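Local structure of packaging enzyme P4 (Pseudomonas phage phi13, 4BLP) at residues T167-G175 with S186-M196; I66-V77 with A238-L249. The protein probably couples NTP hydrolysis to the packaging of viral RNA, working as a hexameric RecA-like helicase motor of the P-loop NTPase clan. All coordinates share one frame; numbering follows the deposited sequence.

Contact 1. Residues T167-G175 with S186-M196; sequences TPDVTIRWG and SSIAVADLTEM
Strands 170-173 and 187-189 form the parallel pair of a beta-alpha-beta unit at one margin of the large RecA-like sheet, with helix 181-184 between them in the chain. The pair illustrates how an edge strand is added in register. The backbone of Thr171 bonds to both Ser186 and Ile188, and that of Arg173 to both Ile188 and Val190, the alternation expected of parallel strands. Just before this ladder, Ser186 OG donates to Asp169 O at 2.7 Å, lying in the carbonyl plane on a lone pair. A water joins Ser186 O to Thr171 OG1, so this carbonyl oxygen accepts from the water as well as from Thr171 N.

Ile172 and Ile188 share the face covered by helix 193-205, where Ile172 meets Val199 and Ile188 meets Leu203. Beyond the pairing, Ile172 CG2 touches Val190 CG2 at 3.6 Å. On the other face, Arg173 bends away from strand 187-189 to form salt bridges with Asp182 and Asp213, near the residues of a probable Walker A loop.

Trp174 extends the contact beyond the strands. With CG anti to the backbone N (chi1 -176°), its indole reaches the turn leading into helix 193-205. Val190 CG2 packs against Trp174 CB at 3.6 Å. Met196 crosses the indole at about a right angle, its CB and the carbonyl oxygen of Asp192 lying over the same face. Met196 CG comes within 3.7 Å of Trp174 CE3, while Met196 SD lies oblique to the ring in a Met-aromatic contact. Leu193 CD1 meets Trp174 CH2 at 3.9 Å. Trp174 NE1 donates to Ala191 O at 2.9 Å in a bent bond (135° at the hydrogen), which with the packing helps set the ring's rotation; this oxygen lies nearly in the indole plane, yet the donor stands 60° out of the Ala191 carbonyl plane.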
# COMPACT_ATOMS: atom_id res chain seq x y z
N THR D 167 37.32 24.59 2.63
CA THR D 167 38.52 23.83 3.01
C THR D 167 38.23 22.92 4.24
O THR D 167 38.77 23.11 5.33
CB THR D 167 39.74 24.76 3.18
OG1 THR D 167 39.54 25.62 4.30
CG2 THR D 167 40.01 25.58 1.94
N PRO D 168 37.32 21.92 4.07
CA PRO D 168 37.08 20.98 5.17
C PRO D 168 38.31 20.09 5.37
O PRO D 168 39.17 20.05 4.49
CB PRO D 168 35.90 20.14 4.66
CG PRO D 168 36.06 20.15 3.17
CD PRO D 168 36.60 21.51 2.84
N ASP D 169 38.41 19.39 6.48
CA ASP D 169 39.54 18.50 6.68
C ASP D 169 39.35 17.19 5.94
O ASP D 169 40.31 16.62 5.45
CB ASP D 169 39.76 18.22 8.17
CG ASP D 169 40.13 19.45 8.96
OD1 ASP D 169 41.00 20.22 8.49
OD2 ASP D 169 39.53 19.67 10.03
N VAL D 170 38.10 16.72 5.86
CA VAL D 170 37.81 15.42 5.26
C VAL D 170 36.40 15.44 4.71
O VAL D 170 35.52 16.10 5.27
CB VAL D 170 38.02 14.29 6.32
CG1 VAL D 170 37.09 14.47 7.52
CG2 VAL D 170 37.88 12.88 5.70
N THR D 171 36.20 14.73 3.61
CA THR D 171 34.88 14.56 3.00
C THR D 171 34.52 13.10 3.00
O THR D 171 35.28 12.27 2.49
CB THR D 171 34.86 15.15 1.57
OG1 THR D 171 35.21 16.54 1.62
CG2 THR D 171 33.49 14.98 0.89
N ILE D 172 33.34 12.78 3.53
CA ILE D 172 32.82 11.42 3.48
C ILE D 172 32.05 11.31 2.17
O ILE D 172 31.23 12.18 1.88
CB ILE D 172 31.95 11.10 4.70
CG1 ILE D 172 32.85 11.05 5.94
CG2 ILE D 172 31.19 9.74 4.50
CD1 ILE D 172 31.98 10.98 7.19
N ARG D 173 32.33 10.27 1.39
CA ARG D 173 31.69 10.11 0.08
C ARG D 173 30.71 8.96 0.15
O ARG D 173 31.11 7.82 0.42
CB ARG D 173 32.78 9.91 -1.00
CG ARG D 173 33.55 11.24 -1.21
CD ARG D 173 32.88 12.12 -2.28
NE ARG D 173 33.04 11.45 -3.56
CZ ARG D 173 32.27 11.66 -4.64
NH1 ARG D 173 31.31 12.58 -4.61
NH2 ARG D 173 32.45 10.94 -5.73
N TRP D 174 29.42 9.27 0.01
CA TRP D 174 28.34 8.29 0.15
C TRP D 174 27.28 8.46 -0.91
O TRP D 174 26.72 9.57 -1.07
CB TRP D 174 27.69 8.46 1.55
CG TRP D 174 26.61 7.44 1.85
CD1 TRP D 174 26.63 6.10 1.56
CD2 TRP D 174 25.34 7.69 2.49
NE1 TRP D 174 25.44 5.51 1.95
CE2 TRP D 174 24.63 6.46 2.52
CE3 TRP D 174 24.71 8.85 3.01
CZ2 TRP D 174 23.36 6.33 3.12
CZ3 TRP D 174 23.46 8.73 3.61
CH2 TRP D 174 22.78 7.49 3.65
N GLY D 175 26.98 7.37 -1.61
CA GLY D 175 25.89 7.31 -2.59
C GLY D 175 26.05 8.20 -3.80
O GLY D 175 25.07 8.55 -4.46
N SER D 186 41.25 14.52 0.48
CA SER D 186 41.09 13.93 1.80
C SER D 186 39.66 13.40 1.89
O SER D 186 38.72 14.18 2.10
CB SER D 186 41.37 14.98 2.86
OG SER D 186 41.14 14.39 4.13
N SER D 187 39.48 12.12 1.59
CA SER D 187 38.11 11.61 1.56
C SER D 187 38.05 10.19 2.04
O SER D 187 39.05 9.46 2.03
CB SER D 187 37.53 11.71 0.15
OG SER D 187 38.23 10.89 -0.77
N ILE D 188 36.87 9.81 2.52
CA ILE D 188 36.67 8.45 2.99
C ILE D 188 35.37 7.97 2.34
O ILE D 188 34.35 8.60 2.53
CB ILE D 188 36.61 8.38 4.52
CG1 ILE D 188 37.93 8.90 5.18
CG2 ILE D 188 36.29 6.93 4.95
CD1 ILE D 188 37.94 8.99 6.61
N ALA D 189 35.44 6.87 1.58
CA ALA D 189 34.27 6.33 0.89
C ALA D 189 33.53 5.39 1.84
O ALA D 189 34.16 4.56 2.51
CB ALA D 189 34.72 5.60 -0.37
N VAL D 190 32.20 5.47 1.87
CA VAL D 190 31.39 4.60 2.77
C VAL D 190 30.27 3.98 1.94
O VAL D 190 29.96 4.50 0.85
CB VAL D 190 30.84 5.34 4.03
CG1 VAL D 190 32.01 5.85 4.91
CG2 VAL D 190 29.92 6.50 3.62
N ALA D 191 29.65 2.90 2.48
CA ALA D 191 28.62 2.19 1.72
C ALA D 191 27.19 2.44 2.22
O ALA D 191 26.31 2.76 1.41
CB ALA D 191 28.93 0.69 1.72
N ASP D 192 26.92 2.21 3.53
CA ASP D 192 25.52 2.30 4.02
C ASP D 192 25.35 3.44 5.01
O ASP D 192 26.33 4.12 5.37
CB ASP D 192 25.08 0.97 4.67
CG ASP D 192 25.58 0.82 6.08
OD1 ASP D 192 26.79 0.97 6.29
OD2 ASP D 192 24.73 0.57 6.99
N LEU D 193 24.13 3.64 5.46
CA LEU D 193 23.82 4.73 6.40
C LEU D 193 24.58 4.57 7.74
O LEU D 193 25.06 5.56 8.29
CB LEU D 193 22.29 4.70 6.63
CG LEU D 193 21.78 5.57 7.80
CD1 LEU D 193 21.91 7.08 7.45
CD2 LEU D 193 20.31 5.21 8.07
N THR D 194 24.70 3.32 8.28
CA THR D 194 25.37 3.16 9.57
C THR D 194 26.85 3.48 9.46
O THR D 194 27.39 4.15 10.36
CB THR D 194 25.16 1.75 10.18
OG1 THR D 194 25.79 0.75 9.36
CG2 THR D 194 23.68 1.42 10.37
N GLU D 195 27.50 3.01 8.38
CA GLU D 195 28.93 3.30 8.22
C GLU D 195 29.12 4.82 8.04
O GLU D 195 30.05 5.40 8.59
CB GLU D 195 29.49 2.54 6.99
CG GLU D 195 30.99 2.72 6.86
CD GLU D 195 31.58 2.07 5.61
OE1 GLU D 195 30.81 1.72 4.68
OE2 GLU D 195 32.82 1.96 5.56
N MET D 196 28.28 5.45 7.23
CA MET D 196 28.37 6.90 7.01
C MET D 196 28.29 7.64 8.34
O MET D 196 29.17 8.46 8.62
CB MET D 196 27.23 7.35 6.07
CG MET D 196 27.28 8.86 5.73
SD MET D 196 26.64 9.95 7.05
CE MET D 196 24.88 9.46 7.00
O HOH W 1 37.93 16.80 1.66
O HOH W 2 28.43 4.95 -1.34

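Contact 2. Residues I66-V77 with A238-L249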
# COMPACT_ATOMS: atom_id res chain seq x y z
N ILE D 66 22.08 4.97 22.73
CA ILE D 66 20.97 5.88 22.43
C ILE D 66 20.21 5.29 21.25
O ILE D 66 20.77 5.20 20.16
CB ILE D 66 21.40 7.33 22.13
CG1 ILE D 66 22.24 7.94 23.28
CG2 ILE D 66 20.13 8.21 21.85
CD1 ILE D 66 22.98 9.23 22.85
N LEU D 67 18.95 4.94 21.46
CA LEU D 67 18.10 4.44 20.38
C LEU D 67 17.41 5.62 19.69
O LEU D 67 16.88 6.51 20.37
CB LEU D 67 17.02 3.51 20.98
CG LEU D 67 15.98 2.94 20.01
CD1 LEU D 67 16.64 1.90 19.04
CD2 LEU D 67 14.82 2.27 20.80
N PHE D 68 17.41 5.64 18.36
CA PHE D 68 16.71 6.66 17.59
C PHE D 68 16.26 6.03 16.28
O PHE D 68 16.41 4.81 16.08
CB PHE D 68 17.60 7.91 17.37
CG PHE D 68 18.87 7.71 16.57
CD1 PHE D 68 19.99 7.09 17.13
CD2 PHE D 68 18.99 8.23 15.28
CE1 PHE D 68 21.20 6.98 16.41
CE2 PHE D 68 20.19 8.13 14.57
CZ PHE D 68 21.27 7.47 15.12
N ALA D 69 15.68 6.84 15.39
CA ALA D 69 15.21 6.26 14.14
C ALA D 69 15.32 7.25 13.02
O ALA D 69 15.17 8.46 13.25
CB ALA D 69 13.72 5.84 14.29
N VAL D 70 15.51 6.74 11.80
CA VAL D 70 15.40 7.59 10.59
C VAL D 70 14.37 6.85 9.71
O VAL D 70 14.60 5.70 9.32
CB VAL D 70 16.75 7.88 9.89
CG1 VAL D 70 17.66 8.77 10.77
CG2 VAL D 70 17.47 6.65 9.44
N GLY D 71 13.20 7.46 9.50
CA GLY D 71 12.10 6.75 8.84
C GLY D 71 11.75 5.53 9.70
O GLY D 71 11.70 5.62 10.94
N SER D 72 11.63 4.38 9.07
CA SER D 72 11.29 3.14 9.79
C SER D 72 12.58 2.40 10.23
O SER D 72 12.50 1.29 10.76
CB SER D 72 10.45 2.24 8.89
OG SER D 72 11.22 1.86 7.76
N ILE D 73 13.75 3.03 10.02
CA ILE D 73 15.03 2.37 10.34
C ILE D 73 15.42 2.68 11.78
O ILE D 73 15.73 3.84 12.07
CB ILE D 73 16.17 2.84 9.37
CG1 ILE D 73 15.81 2.59 7.89
CG2 ILE D 73 17.53 2.19 9.75
CD1 ILE D 73 16.55 3.57 6.93
N PRO D 74 15.48 1.67 12.67
CA PRO D 74 15.96 1.94 14.02
C PRO D 74 17.49 1.99 14.01
O PRO D 74 18.14 1.22 13.28
CB PRO D 74 15.49 0.72 14.82
CG PRO D 74 15.48 -0.42 13.81
CD PRO D 74 15.19 0.23 12.45
N LEU D 75 18.06 2.86 14.84
CA LEU D 75 19.52 2.99 14.92
C LEU D 75 19.91 3.16 16.36
O LEU D 75 19.15 3.68 17.18
CB LEU D 75 19.98 4.24 14.16
CG LEU D 75 19.82 4.20 12.62
CD1 LEU D 75 20.07 5.58 12.04
CD2 LEU D 75 20.77 3.17 11.99
N VAL D 76 21.14 2.73 16.66
CA VAL D 76 21.70 2.95 17.98
C VAL D 76 23.07 3.56 17.81
O VAL D 76 23.83 3.11 16.95
CB VAL D 76 21.78 1.64 18.80
CG1 VAL D 76 22.55 1.86 20.12
CG2 VAL D 76 20.39 1.09 19.10
N VAL D 77 23.38 4.57 18.59
CA VAL D 77 24.75 5.07 18.67
C VAL D 77 25.27 4.61 20.07
O VAL D 77 24.54 4.75 21.08
CB VAL D 77 24.93 6.58 18.42
CG1 VAL D 77 24.07 7.40 19.37
CG2 VAL D 77 26.41 6.99 18.55
N ALA D 238 13.75 12.91 10.22
CA ALA D 238 15.08 12.22 10.19
C ALA D 238 16.19 13.24 10.37
O ALA D 238 17.15 12.98 11.08
CB ALA D 238 15.29 11.47 8.86
N LEU D 239 16.07 14.38 9.68
CA LEU D 239 17.12 15.41 9.83
C LEU D 239 17.17 15.94 11.28
O LEU D 239 18.25 16.15 11.82
CB LEU D 239 16.83 16.57 8.87
CG LEU D 239 17.07 16.24 7.38
CD1 LEU D 239 16.62 17.41 6.50
CD2 LEU D 239 18.59 15.91 7.09
N THR D 240 16.01 16.09 11.93
CA THR D 240 16.02 16.54 13.35
C THR D 240 16.62 15.46 14.23
O THR D 240 17.34 15.78 15.17
CB THR D 240 14.60 16.93 13.81
OG1 THR D 240 14.19 18.03 12.98
CG2 THR D 240 14.55 17.34 15.29
N SER D 241 16.31 14.20 13.95
CA SER D 241 16.91 13.09 14.74
C SER D 241 18.43 13.09 14.62
O SER D 241 19.13 13.03 15.65
CB SER D 241 16.33 11.74 14.30
OG SER D 241 14.95 11.69 14.62
N LEU D 242 18.94 13.19 13.37
CA LEU D 242 20.39 13.22 13.18
C LEU D 242 20.98 14.46 13.79
O LEU D 242 22.01 14.39 14.49
CB LEU D 242 20.70 13.17 11.67
CG LEU D 242 20.30 11.84 11.01
CD1 LEU D 242 20.48 11.93 9.48
CD2 LEU D 242 21.19 10.66 11.58
N ASN D 243 20.30 15.60 13.62
CA ASN D 243 20.77 16.83 14.25
C ASN D 243 20.96 16.68 15.78
O ASN D 243 21.98 17.09 16.35
CB ASN D 243 19.72 17.95 14.02
CG ASN D 243 20.23 19.26 14.56
OD1 ASN D 243 21.00 19.96 13.89
ND2 ASN D 243 19.79 19.62 15.79
N ASN D 244 19.95 16.10 16.45
CA ASN D 244 19.94 16.04 17.89
C ASN D 244 20.91 14.97 18.40
O ASN D 244 21.40 15.10 19.52
CB ASN D 244 18.52 15.87 18.41
CG ASN D 244 17.70 17.15 18.26
OD1 ASN D 244 18.21 18.19 17.80
ND2 ASN D 244 16.42 17.11 18.64
N ILE D 245 21.19 13.94 17.63
CA ILE D 245 22.23 12.96 18.04
C ILE D 245 23.57 13.70 18.02
O ILE D 245 24.36 13.61 18.96
CB ILE D 245 22.25 11.71 17.09
CG1 ILE D 245 21.04 10.81 17.38
CG2 ILE D 245 23.62 10.96 17.15
CD1 ILE D 245 21.07 10.10 18.81
N CYS D 246 23.83 14.48 16.95
CA CYS D 246 25.08 15.27 16.89
C CYS D 246 25.17 16.25 18.09
O CYS D 246 26.23 16.39 18.71
CB CYS D 246 25.18 16.04 15.58
SG CYS D 246 25.38 15.00 14.12
N ALA D 247 24.05 16.94 18.39
CA ALA D 247 24.02 17.90 19.50
C ALA D 247 24.33 17.18 20.82
O ALA D 247 25.11 17.69 21.62
CB ALA D 247 22.66 18.60 19.57
N GLU D 248 23.71 16.00 21.05
CA GLU D 248 23.95 15.22 22.29
C GLU D 248 25.45 14.86 22.42
O GLU D 248 26.00 14.84 23.53
CB GLU D 248 23.08 13.95 22.26
CG GLU D 248 23.35 12.99 23.42
CD GLU D 248 23.08 13.54 24.81
OE1 GLU D 248 22.33 14.53 24.94
OE2 GLU D 248 23.60 12.95 25.77
N LEU D 249 26.10 14.56 21.28
CA LEU D 249 27.51 14.13 21.26
C LEU D 249 28.49 15.32 21.16
O LEU D 249 29.71 15.11 21.14
CB LEU D 249 27.71 13.14 20.09
CG LEU D 249 26.80 11.87 20.16
CD1 LEU D 249 26.91 11.05 18.90
CD2 LEU D 249 27.16 11.02 21.41
O HOH W 3 14.70 9.40 16.26
O HOH W 4 13.32 10.39 12.67
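Ile245 sits directly over the Phe68 ring, its CG1 3.7 Å from the ring centroid and only 4° off the normal: a CH-pi contact of helix on hairpin. Beyond the ring centre, Ile245 CD1 approaches Ile66 CG2 to 3.7 Å and also touches Val77 CG1. Leu242 CD2 reaches Phe68 CE2 obliquely at 4.0 Å, and Val70 packs on Ala238 and Leu242 nearer the turn. At the far end Val77 CG2 and Leu249 CD1 meet tip to tip, and the aliphatic part of Glu248 brings its CG to 3.8 Å from Ile66 CD1.

The ring's other face is backed by Leu75 CB from the partner strand, so Phe68 is clamped between hairpin and helix. Placing CG between the backbone N and carbonyl carbon (chi1 63°) lays the ring across its own hairpin. A type II' turn from Val70 to Ile73 joins the antiparallel strands, and the backbone pairing of Ile66 with Val77 sets these two, with Phe68, against helix 233-248.

Ser241 gives the interface a polar margin. One water links its OG to Ala69 N, and a second donates to both that OG and Ala69 O, while Ala237 O is a further partner of the hydroxyl. With water serving the Ala69 backbone in place of direct hydrogen bonds, the join probably depends on burial of apolar surface.

The centres of contacts 1 and 2 lie about 18 Å apart. Contact 1 lies at the margin of the large mixed sheet, while contact 2 sets the hairpin of a small antiparallel sheet on helix 233-248, which precedes strand 252-257 of the large one. Along the chain, 66-77 comes first, then both segments of contact 1, and finally 238-249. Helix 193-205 begins in contact 1 and runs on along contact 2: Leu193 CD2 packs on Val70 CG2 at 3.5 Å, Thr194 touches Leu75 and Leu197 touches Phe68. Both regions also face other subunits of the hexamer: Ala191 and Leu193 make backbone bonds to one neighbour, and Asn244 bonds Glu176 of another. The hairpin is thus packed against the RecA-like domain through helices 193-205 and 233-248.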